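Local coordinates for protein putative glucoamylase (Bacteroides uniformis, PDB 4GL3) that probably acts as a glucoamylase-like glycoside hydrolase, cleaving glycosidic bonds in carbohydrates, at residues N282-Y293 with P317-T325; E231-L239 with Y271-I281. All blocks are in the same frame, centred on the assembly; numbering follows the deposited sequence.

Contact 1. Residues N282-Y293 with P317-T325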
loop_
_atom_site.group_PDB
_atom_site.type_symbol
_atom_site.label_atom_id
_atom_site.label_comp_id
_atom_site.label_asym_id
_atom_site.label_seq_id
_atom_site.Cartn_x
_atom_site.Cartn_y
_atom_site.Cartn_z
ATOM N N ASN A 282 -8.888 -13.227 -9.216
ATOM C CA ASN A 282 -9.162 -11.926 -9.859
ATOM C C ASN A 282 -8.899 -12.022 -11.373
ATOM O O ASN A 282 -9.738 -11.660 -12.223
ATOM C CB ASN A 282 -8.300 -10.863 -9.144
ATOM C CG ASN A 282 -8.713 -9.445 -9.447
ATOM O OD1 ASN A 282 -8.369 -8.914 -10.513
ATOM N ND2 ASN A 282 -9.416 -8.790 -8.487
ATOM N N ARG A 283 -7.759 -12.619 -11.714
ATOM C CA ARG A 283 -7.448 -12.901 -13.103
ATOM C C ARG A 283 -8.450 -13.838 -13.760
ATOM O O ARG A 283 -8.874 -13.588 -14.889
ATOM C CB ARG A 283 -6.030 -13.466 -13.241
ATOM C CG ARG A 283 -5.671 -13.866 -14.653
ATOM C CD ARG A 283 -4.260 -14.441 -14.722
ATOM N NE ARG A 283 -3.886 -14.915 -16.053
ATOM C CZ ARG A 283 -4.109 -16.150 -16.495
ATOM N NH1 ARG A 283 -4.721 -17.034 -15.726
ATOM N NH2 ARG A 283 -3.719 -16.514 -17.699
ATOM N N ALA A 284 -8.809 -14.938 -13.091
ATOM C CA ALA A 284 -9.763 -15.900 -13.666
ATOM C C ALA A 284 -11.113 -15.227 -13.912
ATOM O O ALA A 284 -11.763 -15.496 -14.934
ATOM C CB ALA A 284 -9.935 -17.169 -12.798
ATOM N N TYR A 285 -11.534 -14.350 -12.992
ATOM C CA TYR A 285 -12.773 -13.609 -13.194
ATOM C C TYR A 285 -12.690 -12.824 -14.519
ATOM O O TYR A 285 -13.632 -12.846 -15.335
ATOM C CB TYR A 285 -13.127 -12.676 -12.027
ATOM C CG TYR A 285 -14.305 -11.787 -12.357
ATOM C CD1 TYR A 285 -15.597 -12.219 -12.160
ATOM C CD2 TYR A 285 -14.116 -10.565 -12.956
ATOM C CE1 TYR A 285 -16.685 -11.423 -12.480
ATOM C CE2 TYR A 285 -15.182 -9.773 -13.314
ATOM C CZ TYR A 285 -16.465 -10.199 -13.065
ATOM O OH TYR A 285 -17.522 -9.414 -13.439
ATOM N N CYS A 286 -11.559 -12.173 -14.745
ATOM C CA CYS A 286 -11.416 -11.338 -15.925
ATOM C C CYS A 286 -11.425 -12.153 -17.185
ATOM O O CYS A 286 -12.012 -11.734 -18.212
ATOM C CB CYS A 286 -10.165 -10.466 -15.795
ATOM S SG CYS A 286 -10.305 -9.194 -14.479
ATOM N N ILE A 287 -10.815 -13.335 -17.124
ATOM C CA ILE A 287 -10.811 -14.229 -18.274
ATOM C C ILE A 287 -12.217 -14.763 -18.512
ATOM O O ILE A 287 -12.661 -14.819 -19.645
ATOM C CB ILE A 287 -9.793 -15.392 -18.122
ATOM C CG1 ILE A 287 -8.363 -14.825 -18.084
ATOM C CG2 ILE A 287 -9.964 -16.428 -19.235
ATOM C CD1 ILE A 287 -7.316 -15.841 -17.675
ATOM N N ASP A 288 -12.926 -15.145 -17.449
ATOM C CA ASP A 288 -14.333 -15.546 -17.587
ATOM C C ASP A 288 -15.169 -14.423 -18.234
ATOM O O ASP A 288 -15.979 -14.688 -19.100
ATOM C CB ASP A 288 -14.940 -15.910 -16.226
ATOM C CG ASP A 288 -16.308 -16.556 -16.360
ATOM O OD1 ASP A 288 -16.456 -17.451 -17.200
ATOM O OD2 ASP A 288 -17.233 -16.161 -15.638
ATOM N N ASN A 289 -14.943 -13.172 -17.808
ATOM C CA ASN A 289 -15.622 -11.989 -18.364
ATOM C C ASN A 289 -17.136 -12.170 -18.431
ATOM O O ASN A 289 -17.737 -12.057 -19.496
ATOM C CB ASN A 289 -15.070 -11.663 -19.755
ATOM C CG ASN A 289 -15.494 -10.286 -20.260
ATOM O OD1 ASN A 289 -15.919 -9.418 -19.503
ATOM N ND2 ASN A 289 -15.356 -10.087 -21.547
ATOM N N PRO A 290 -17.763 -12.475 -17.295
ATOM C CA PRO A 290 -19.192 -12.801 -17.375
ATOM C C PRO A 290 -20.067 -11.641 -17.854
ATOM O O PRO A 290 -21.108 -11.897 -18.418
ATOM C CB PRO A 290 -19.560 -13.202 -15.948
ATOM C CG PRO A 290 -18.492 -12.630 -15.074
ATOM C CD PRO A 290 -17.246 -12.488 -15.918
ATOM N N LYS A 291 -19.661 -10.385 -17.654
ATOM C CA LYS A 291 -20.473 -9.244 -18.121
ATOM C C LYS A 291 -20.204 -8.856 -19.576
ATOM O O LYS A 291 -20.882 -7.978 -20.130
ATOM C CB LYS A 291 -20.277 -8.043 -17.209
ATOM C CG LYS A 291 -20.810 -8.308 -15.807
ATOM C CD LYS A 291 -20.678 -7.116 -14.877
ATOM C CE LYS A 291 -21.704 -6.047 -15.184
ATOM N NZ LYS A 291 -21.583 -4.936 -14.203
ATOM N N GLY A 292 -19.224 -9.517 -20.193
ATOM C CA GLY A 292 -18.907 -9.331 -21.605
ATOM C C GLY A 292 -18.250 -8.001 -21.949
ATOM O O GLY A 292 -18.496 -7.461 -23.003
ATOM N N TYR A 293 -17.424 -7.445 -21.067
ATOM C CA TYR A 293 -16.747 -6.197 -21.392
ATOM C C TYR A 293 -15.725 -6.386 -22.506
ATOM O O TYR A 293 -15.228 -7.492 -22.707
ATOM C CB TYR A 293 -16.087 -5.635 -20.167
ATOM C CG TYR A 293 -17.082 -5.078 -19.177
ATOM C CD1 TYR A 293 -17.907 -4.011 -19.521
ATOM C CD2 TYR A 293 -17.210 -5.618 -17.915
ATOM C CE1 TYR A 293 -18.821 -3.491 -18.624
ATOM C CE2 TYR A 293 -18.109 -5.092 -17.007
ATOM C CZ TYR A 293 -18.920 -4.035 -17.377
ATOM O OH TYR A 293 -19.791 -3.488 -16.480
ATOM N N PRO A 317 -14.360 -8.370 -8.595
ATOM C CA PRO A 317 -15.314 -9.272 -9.265
ATOM C C PRO A 317 -16.775 -9.168 -8.779
ATOM O O PRO A 317 -17.655 -9.660 -9.464
ATOM C CB PRO A 317 -14.753 -10.660 -8.948
ATOM C CG PRO A 317 -13.277 -10.426 -8.770
ATOM C CD PRO A 317 -13.156 -9.084 -8.126
ATOM N N GLY A 318 -17.017 -8.580 -7.616
ATOM C CA GLY A 318 -18.390 -8.265 -7.166
ATOM C C GLY A 318 -18.838 -6.822 -7.410
ATOM O O GLY A 318 -19.913 -6.436 -6.974
ATOM N N ASN A 319 -18.011 -6.035 -8.108
ATOM C CA ASN A 319 -18.303 -4.646 -8.465
ATOM C C ASN A 319 -17.490 -4.305 -9.718
ATOM O O ASN A 319 -16.496 -3.536 -9.677
ATOM C CB ASN A 319 -17.931 -3.710 -7.326
ATOM C CG ASN A 319 -18.187 -2.244 -7.653
ATOM O OD1 ASN A 319 -19.088 -1.922 -8.401
ATOM N ND2 ASN A 319 -17.377 -1.357 -7.089
ATOM N N ASP A 320 -17.902 -4.922 -10.812
ATOM C CA ASP A 320 -17.198 -4.863 -12.072
ATOM C C ASP A 320 -17.953 -3.890 -12.958
ATOM O O ASP A 320 -19.071 -4.172 -13.338
ATOM C CB ASP A 320 -17.172 -6.245 -12.695
ATOM C CG ASP A 320 -16.469 -6.278 -14.051
ATOM O OD1 ASP A 320 -15.687 -5.363 -14.392
ATOM O OD2 ASP A 320 -16.711 -7.253 -14.781
ATOM N N ARG A 321 -17.316 -2.761 -13.278
ATOM C CA ARG A 321 -17.937 -1.659 -14.017
ATOM C C ARG A 321 -17.283 -1.430 -15.374
ATOM O O ARG A 321 -17.500 -0.392 -16.006
ATOM C CB ARG A 321 -17.832 -0.372 -13.194
ATOM C CG ARG A 321 -18.114 -0.559 -11.708
ATOM C CD ARG A 321 -18.604 0.700 -11.030
ATOM N NE ARG A 321 -19.365 0.349 -9.840
ATOM C CZ ARG A 321 -20.043 1.210 -9.095
ATOM N NH1 ARG A 321 -20.077 2.489 -9.418
ATOM N NH2 ARG A 321 -20.661 0.790 -8.010
ATOM N N GLY A 322 -16.452 -2.382 -15.807
ATOM C CA GLY A 322 -15.765 -2.320 -17.127
ATOM C C GLY A 322 -14.381 -1.672 -17.097
ATOM O O GLY A 322 -13.779 -1.478 -18.151
ATOM N N VAL A 323 -13.898 -1.348 -15.893
ATOM C CA VAL A 323 -12.663 -0.600 -15.648
ATOM C C VAL A 323 -11.568 -1.596 -15.220
ATOM O O VAL A 323 -11.727 -2.331 -14.250
ATOM C CB VAL A 323 -12.876 0.480 -14.547
ATOM C CG1 VAL A 323 -11.572 1.225 -14.203
ATOM C CG2 VAL A 323 -14.000 1.457 -14.960
ATOM N N ILE A 324 -10.501 -1.658 -16.009
ATOM C CA ILE A 324 -9.270 -2.376 -15.660
ATOM C C ILE A 324 -8.273 -1.338 -15.119
ATOM O O ILE A 324 -8.148 -0.218 -15.643
ATOM C CB ILE A 324 -8.712 -3.156 -16.895
ATOM C CG1 ILE A 324 -9.689 -4.262 -17.324
ATOM C CG2 ILE A 324 -7.307 -3.744 -16.614
ATOM C CD1 ILE A 324 -9.785 -5.515 -16.459
ATOM N N THR A 325 -7.595 -1.691 -14.039
ATOM C CA THR A 325 -6.771 -0.780 -13.325
ATOM C C THR A 325 -5.333 -1.393 -13.230
ATOM O O THR A 325 -5.129 -2.422 -12.549
ATOM C CB THR A 325 -7.326 -0.586 -11.898
ATOM O OG1 THR A 325 -8.665 -0.059 -11.931
ATOM C CG2 THR A 325 -6.397 0.273 -11.101
HETATM O O HOH W 1 -17.021 -9.147 -16.983
#
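Asp320 is met by two tyrosines and a lysine from the end of helix 271-288 and the residues that follow it. Its OD2 accepts a hydrogen bond from Tyr285 OH at 2.7 Å, on the anti side and somewhat out of the carboxylate plane, and the ring of Tyr285 stands nearly upright to that plane, 80° apart. A water joins the same OD2 to Asn289 OD1 and to the backbone N of Lys291, while Asp320 OD1 turns to the hydroxyl of Tyr296. The backbone of Asp320 is used as well: Lys291 NZ meets its O at 2.8 Å, almost straight along the C=O axis.

Pro317 supplies the apolar half. Its CB lies over one face of the Tyr285 ring, 3.8 Å from the centroid, in a CH-pi contact, and Pro290 CD lies over the opposite face, toward its rim, so the ring is sandwiched between two prolines. With chi1 at 172°, Tyr285 CG is anti to the backbone N, which carries the ring from the helix toward 317-325 and its hydroxyl to Asp320. A phenylalanine here lacks the hydroxyl, and Asp320 OD2, keeping its water, would probably be held less firmly and the carboxylate freer to turn.

Tyr293 adds a second ring. Gly322 CA sits over its centre, 3.4 Å from the centroid, while Asp320 OD2 lies in plane at its edge. Glycine suits this place twice over: its backbone angles disfavour a side chain, and a CB would clash with Tyr293 CE1. Across the type I turn 289-292, Asn289 closes onto both backbone polar atoms of Tyr293, ND2 to O at 2.8 Å and OD1 to N at 2.9 Å.

The buried carboxylate thus has both oxygens satisfied, by hydroxyls and a water, within packing otherwise made of rings, prolines and glycine.

Contact 2. Residues E231-L239 with Y271-I281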
loop_
_atom_site.group_PDB
_atom_site.type_symbol
_atom_site.label_atom_id
_atom_site.label_comp_id
_atom_site.label_asym_id
_atom_site.label_seq_id
_atom_site.Cartn_x
_atom_site.Cartn_y
_atom_site.Cartn_z
ATOM N N GLU A 231 -14.233 -22.095 -2.848
ATOM C CA GLU A 231 -13.525 -22.295 -4.099
ATOM C C GLU A 231 -14.105 -21.367 -5.189
ATOM O O GLU A 231 -15.315 -21.239 -5.335
ATOM C CB GLU A 231 -13.692 -23.759 -4.494
ATOM C CG GLU A 231 -12.682 -24.271 -5.481
ATOM C CD GLU A 231 -12.825 -25.770 -5.664
ATOM O OE1 GLU A 231 -12.453 -26.487 -4.715
ATOM O OE2 GLU A 231 -13.328 -26.220 -6.724
ATOM N N TYR A 232 -13.231 -20.707 -5.935
ATOM C CA TYR A 232 -13.632 -19.865 -7.046
ATOM C C TYR A 232 -12.788 -20.270 -8.267
ATOM O O TYR A 232 -11.553 -20.258 -8.191
ATOM C CB TYR A 232 -13.396 -18.404 -6.692
ATOM C CG TYR A 232 -14.044 -17.922 -5.399
ATOM C CD1 TYR A 232 -13.405 -18.104 -4.156
ATOM C CD2 TYR A 232 -15.274 -17.275 -5.402
ATOM C CE1 TYR A 232 -13.957 -17.654 -2.977
ATOM C CE2 TYR A 232 -15.852 -16.831 -4.200
ATOM C CZ TYR A 232 -15.194 -17.020 -2.992
ATOM O OH TYR A 232 -15.745 -16.588 -1.774
ATOM N N TYR A 233 -13.443 -20.670 -9.353
ATOM C CA TYR A 233 -12.723 -21.165 -10.555
ATOM C C TYR A 233 -11.690 -22.235 -10.146
ATOM O O TYR A 233 -10.549 -22.235 -10.607
ATOM C CB TYR A 233 -12.036 -20.009 -11.306
ATOM C CG TYR A 233 -12.926 -18.814 -11.542
ATOM C CD1 TYR A 233 -13.876 -18.793 -12.586
ATOM C CD2 TYR A 233 -12.869 -17.740 -10.704
ATOM C CE1 TYR A 233 -14.712 -17.692 -12.771
ATOM C CE2 TYR A 233 -13.690 -16.639 -10.882
ATOM C CZ TYR A 233 -14.611 -16.634 -11.906
ATOM O OH TYR A 233 -15.397 -15.534 -12.018
ATOM N N GLY A 234 -12.080 -23.131 -9.245
ATOM C CA GLY A 234 -11.202 -24.227 -8.839
ATOM C C GLY A 234 -10.104 -23.821 -7.865
ATOM O O GLY A 234 -9.293 -24.642 -7.511
ATOM N N ILE A 235 -10.080 -22.577 -7.407
ATOM C CA ILE A 235 -9.028 -22.112 -6.471
ATOM C C ILE A 235 -9.590 -21.803 -5.071
ATOM O O ILE A 235 -10.524 -21.015 -4.917
ATOM C CB ILE A 235 -8.303 -20.870 -7.043
ATOM C CG1 ILE A 235 -7.740 -21.176 -8.464
ATOM C CG2 ILE A 235 -7.184 -20.410 -6.116
ATOM C CD1 ILE A 235 -7.586 -19.966 -9.377
ATOM N N LYS A 236 -8.970 -22.387 -4.052
ATOM C CA LYS A 236 -9.387 -22.226 -2.685
ATOM C C LYS A 236 -8.862 -20.865 -2.208
ATOM O O LYS A 236 -7.656 -20.599 -2.307
ATOM C CB LYS A 236 -8.805 -23.373 -1.847
ATOM C CG LYS A 236 -9.559 -23.687 -0.556
ATOM C CD LYS A 236 -8.643 -24.154 0.585
ATOM C CE LYS A 236 -8.002 -22.968 1.306
ATOM N NZ LYS A 236 -7.035 -23.347 2.378
ATOM N N LEU A 237 -9.756 -19.998 -1.711
ATOM C CA LEU A 237 -9.384 -18.687 -1.173
ATOM C C LEU A 237 -9.486 -18.695 0.364
ATOM O O LEU A 237 -10.607 -18.723 0.897
ATOM C CB LEU A 237 -10.320 -17.596 -1.751
ATOM C CG LEU A 237 -10.106 -16.136 -1.337
ATOM C CD1 LEU A 237 -8.729 -15.610 -1.755
ATOM C CD2 LEU A 237 -11.233 -15.267 -1.904
ATOM N N PRO A 238 -8.337 -18.679 1.091
ATOM C CA PRO A 238 -8.407 -18.821 2.572
ATOM C C PRO A 238 -9.253 -17.767 3.276
ATOM O O PRO A 238 -10.067 -18.108 4.139
ATOM C CB PRO A 238 -6.939 -18.732 3.015
ATOM C CG PRO A 238 -6.157 -19.221 1.810
ATOM C CD PRO A 238 -6.945 -18.769 0.595
ATOM N N LEU A 239 -9.075 -16.518 2.876
ATOM C CA LEU A 239 -9.669 -15.369 3.543
ATOM C C LEU A 239 -10.331 -14.368 2.560
ATOM O O LEU A 239 -10.010 -14.309 1.359
ATOM C CB LEU A 239 -8.598 -14.619 4.354
ATOM C CG LEU A 239 -7.734 -15.372 5.408
ATOM C CD1 LEU A 239 -6.619 -14.446 5.931
ATOM C CD2 LEU A 239 -8.608 -15.931 6.531
ATOM N N TYR A 271 -0.287 -17.076 4.298
ATOM C CA TYR A 271 -0.492 -15.809 3.601
ATOM C C TYR A 271 0.050 -15.820 2.192
ATOM O O TYR A 271 -0.458 -15.100 1.336
ATOM C CB TYR A 271 0.005 -14.621 4.413
ATOM C CG TYR A 271 -0.944 -14.402 5.572
ATOM C CD1 TYR A 271 -2.148 -13.740 5.390
ATOM C CD2 TYR A 271 -0.694 -14.960 6.828
ATOM C CE1 TYR A 271 -3.069 -13.607 6.427
ATOM C CE2 TYR A 271 -1.602 -14.813 7.874
ATOM C CZ TYR A 271 -2.794 -14.145 7.662
ATOM O OH TYR A 271 -3.711 -14.028 8.694
ATOM N N GLU A 272 1.038 -16.662 1.925
ATOM C CA GLU A 272 1.515 -16.812 0.565
ATOM C C GLU A 272 0.409 -17.415 -0.328
ATOM O O GLU A 272 0.206 -16.973 -1.467
ATOM C CB GLU A 272 2.756 -17.704 0.520
ATOM C CG GLU A 272 3.417 -17.742 -0.850
ATOM C CD GLU A 272 4.776 -18.465 -0.830
ATOM O OE1 GLU A 272 5.224 -18.952 0.245
ATOM O OE2 GLU A 272 5.386 -18.536 -1.896
ATOM N N GLU A 273 -0.261 -18.437 0.181
ATOM C CA GLU A 273 -1.413 -19.023 -0.491
ATOM C C GLU A 273 -2.509 -17.959 -0.693
ATOM O O GLU A 273 -3.092 -17.871 -1.764
ATOM C CB GLU A 273 -1.973 -20.191 0.321
ATOM C CG GLU A 273 -3.008 -21.010 -0.431
ATOM C CD GLU A 273 -3.774 -22.035 0.434
ATOM O OE1 GLU A 273 -3.586 -22.116 1.682
ATOM O OE2 GLU A 273 -4.604 -22.774 -0.153
ATOM N N GLN A 274 -2.776 -17.142 0.326
ATOM C CA GLN A 274 -3.817 -16.125 0.232
ATOM C C GLN A 274 -3.539 -15.183 -0.952
ATOM O O GLN A 274 -4.460 -14.879 -1.748
ATOM C CB GLN A 274 -3.920 -15.293 1.532
ATOM C CG GLN A 274 -4.913 -14.108 1.465
ATOM C CD GLN A 274 -6.373 -14.532 1.289
ATOM O OE1 GLN A 274 -6.729 -15.694 1.539
ATOM N NE2 GLN A 274 -7.237 -13.580 0.885
HETATM N N MSE A 275 -2.291 -14.701 -1.050
HETATM C CA MSE A 275 -1.968 -13.639 -2.024
HETATM C C MSE A 275 -2.034 -14.229 -3.446
HETATM O O MSE A 275 -2.578 -13.600 -4.364
HETATM C CB MSE A 275 -0.600 -13.011 -1.787
HETATM C CG MSE A 275 -0.382 -12.380 -0.452
HETATM SE SE MSE A 275 -1.865 -11.343 0.162
HETATM C CE MSE A 275 -1.852 -11.883 2.042
ATOM N N LYS A 276 -1.521 -15.445 -3.607
ATOM C CA LYS A 276 -1.597 -16.150 -4.880
ATOM C C LYS A 276 -3.022 -16.467 -5.278
ATOM O O LYS A 276 -3.400 -16.232 -6.413
ATOM C CB LYS A 276 -0.767 -17.440 -4.864
ATOM C CG LYS A 276 0.718 -17.142 -4.741
ATOM C CD LYS A 276 1.625 -18.347 -5.013
ATOM C CE LYS A 276 3.082 -17.872 -5.106
ATOM N NZ LYS A 276 4.020 -18.887 -4.560
ATOM N N ALA A 277 -3.810 -16.997 -4.345
ATOM C CA ALA A 277 -5.212 -17.359 -4.615
ATOM C C ALA A 277 -5.992 -16.131 -5.043
ATOM O O ALA A 277 -6.683 -16.152 -6.049
ATOM C CB ALA A 277 -5.881 -18.027 -3.389
ATOM N N HIS A 278 -5.891 -15.059 -4.279
ATOM C CA HIS A 278 -6.633 -13.848 -4.607
ATOM C C HIS A 278 -6.249 -13.300 -5.987
ATOM O O HIS A 278 -7.116 -12.945 -6.793
ATOM C CB HIS A 278 -6.404 -12.810 -3.540
ATOM C CG HIS A 278 -7.314 -11.623 -3.627
ATOM N ND1 HIS A 278 -7.291 -10.619 -2.682
ATOM C CD2 HIS A 278 -8.266 -11.271 -4.530
ATOM C CE1 HIS A 278 -8.182 -9.698 -3.005
ATOM N NE2 HIS A 278 -8.788 -10.067 -4.118
ATOM N N THR A 279 -4.951 -13.232 -6.254
ATOM C CA THR A 279 -4.480 -12.789 -7.575
ATOM C C THR A 279 -5.020 -13.643 -8.716
ATOM O O THR A 279 -5.471 -13.124 -9.740
ATOM C CB THR A 279 -2.943 -12.742 -7.586
ATOM O OG1 THR A 279 -2.495 -11.849 -6.556
ATOM C CG2 THR A 279 -2.370 -12.349 -8.977
ATOM N N LEU A 280 -5.004 -14.956 -8.549
ATOM C CA LEU A 280 -5.370 -15.859 -9.674
ATOM C C LEU A 280 -6.875 -15.896 -9.863
ATOM O O LEU A 280 -7.365 -15.985 -10.963
ATOM C CB LEU A 280 -4.803 -17.267 -9.460
ATOM C CG LEU A 280 -3.274 -17.354 -9.603
ATOM C CD1 LEU A 280 -2.790 -18.797 -9.595
ATOM C CD2 LEU A 280 -2.830 -16.675 -10.893
ATOM N N ILE A 281 -7.619 -15.788 -8.772
ATOM C CA ILE A 281 -9.074 -15.656 -8.847
ATOM C C ILE A 281 -9.514 -14.350 -9.560
ATOM O O ILE A 281 -10.404 -14.377 -10.404
ATOM C CB ILE A 281 -9.688 -15.786 -7.443
ATOM C CG1 ILE A 281 -9.570 -17.249 -6.964
ATOM C CG2 ILE A 281 -11.138 -15.290 -7.430
ATOM C CD1 ILE A 281 -9.736 -17.391 -5.435
HETATM O O HOH W 2 -5.535 -21.920 -2.723
#
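Gln274 and Leu239 make the two direct hydrogen bonds of this contact. Leu239 N donates to Gln274 OE1 at 2.8 Å, and Gln274 NE2 returns a bond to Leu239 O at 2.9 Å, from above the carbonyl plane. An amide, with donor and acceptor side by side, suits this task of serving both backbone polar atoms of one buried residue; the bend at chi2 (65°) turns it to the strand.

One long salt bridge lies toward the surface, Lys236 NZ to Glu273 OE2 at 3.6 Å, the two side chains crossing at about a right angle; beside it a water links Lys236 O to Glu273 OE2.

Apolar packing covers the rest. Ile281, which gives the contact its largest share of buried surface, slides CG1 past Ile235 CB at 3.8 Å and sets CD1 against Leu237 CB at 3.7 Å. The small Ala277 lets the strand come close: its CB lies 3.3 Å from Lys236 O and also touches Ile235 CG2. Leu239 CD1 reaches the Tyr271 ring, whose hydroxyl is bonded to Asp266.

Strand 235-239, paired antiparallel with strand 227-232, to which a type I' turn links it, thus crosses the first part of helix 271-288 at -125°, with the axes 7.5 Å apart at their closest.

Overall arrangement
Both contacts are largely buried, and both use helix 271-288: contact 2 its first part, contact 1 its last turns and the loop that follows. Along the chain they come in series, their centres about 16 Å apart. Tyr233, at the hairpin turn, bridges them by packing on Ala284, Tyr285 and Asp288, with its OH 3.3 Å from Tyr285 CD1. Contact 2 lays a hairpin on the helix through aliphatic packing, with a long lysine-glutamate salt bridge at its more exposed side. Contact 1 holds an irregular loop through tyrosine rings, prolines, a glycine and a buried aspartate; its exposed lysine, Lys291, binds a backbone oxygen instead of a carboxylate.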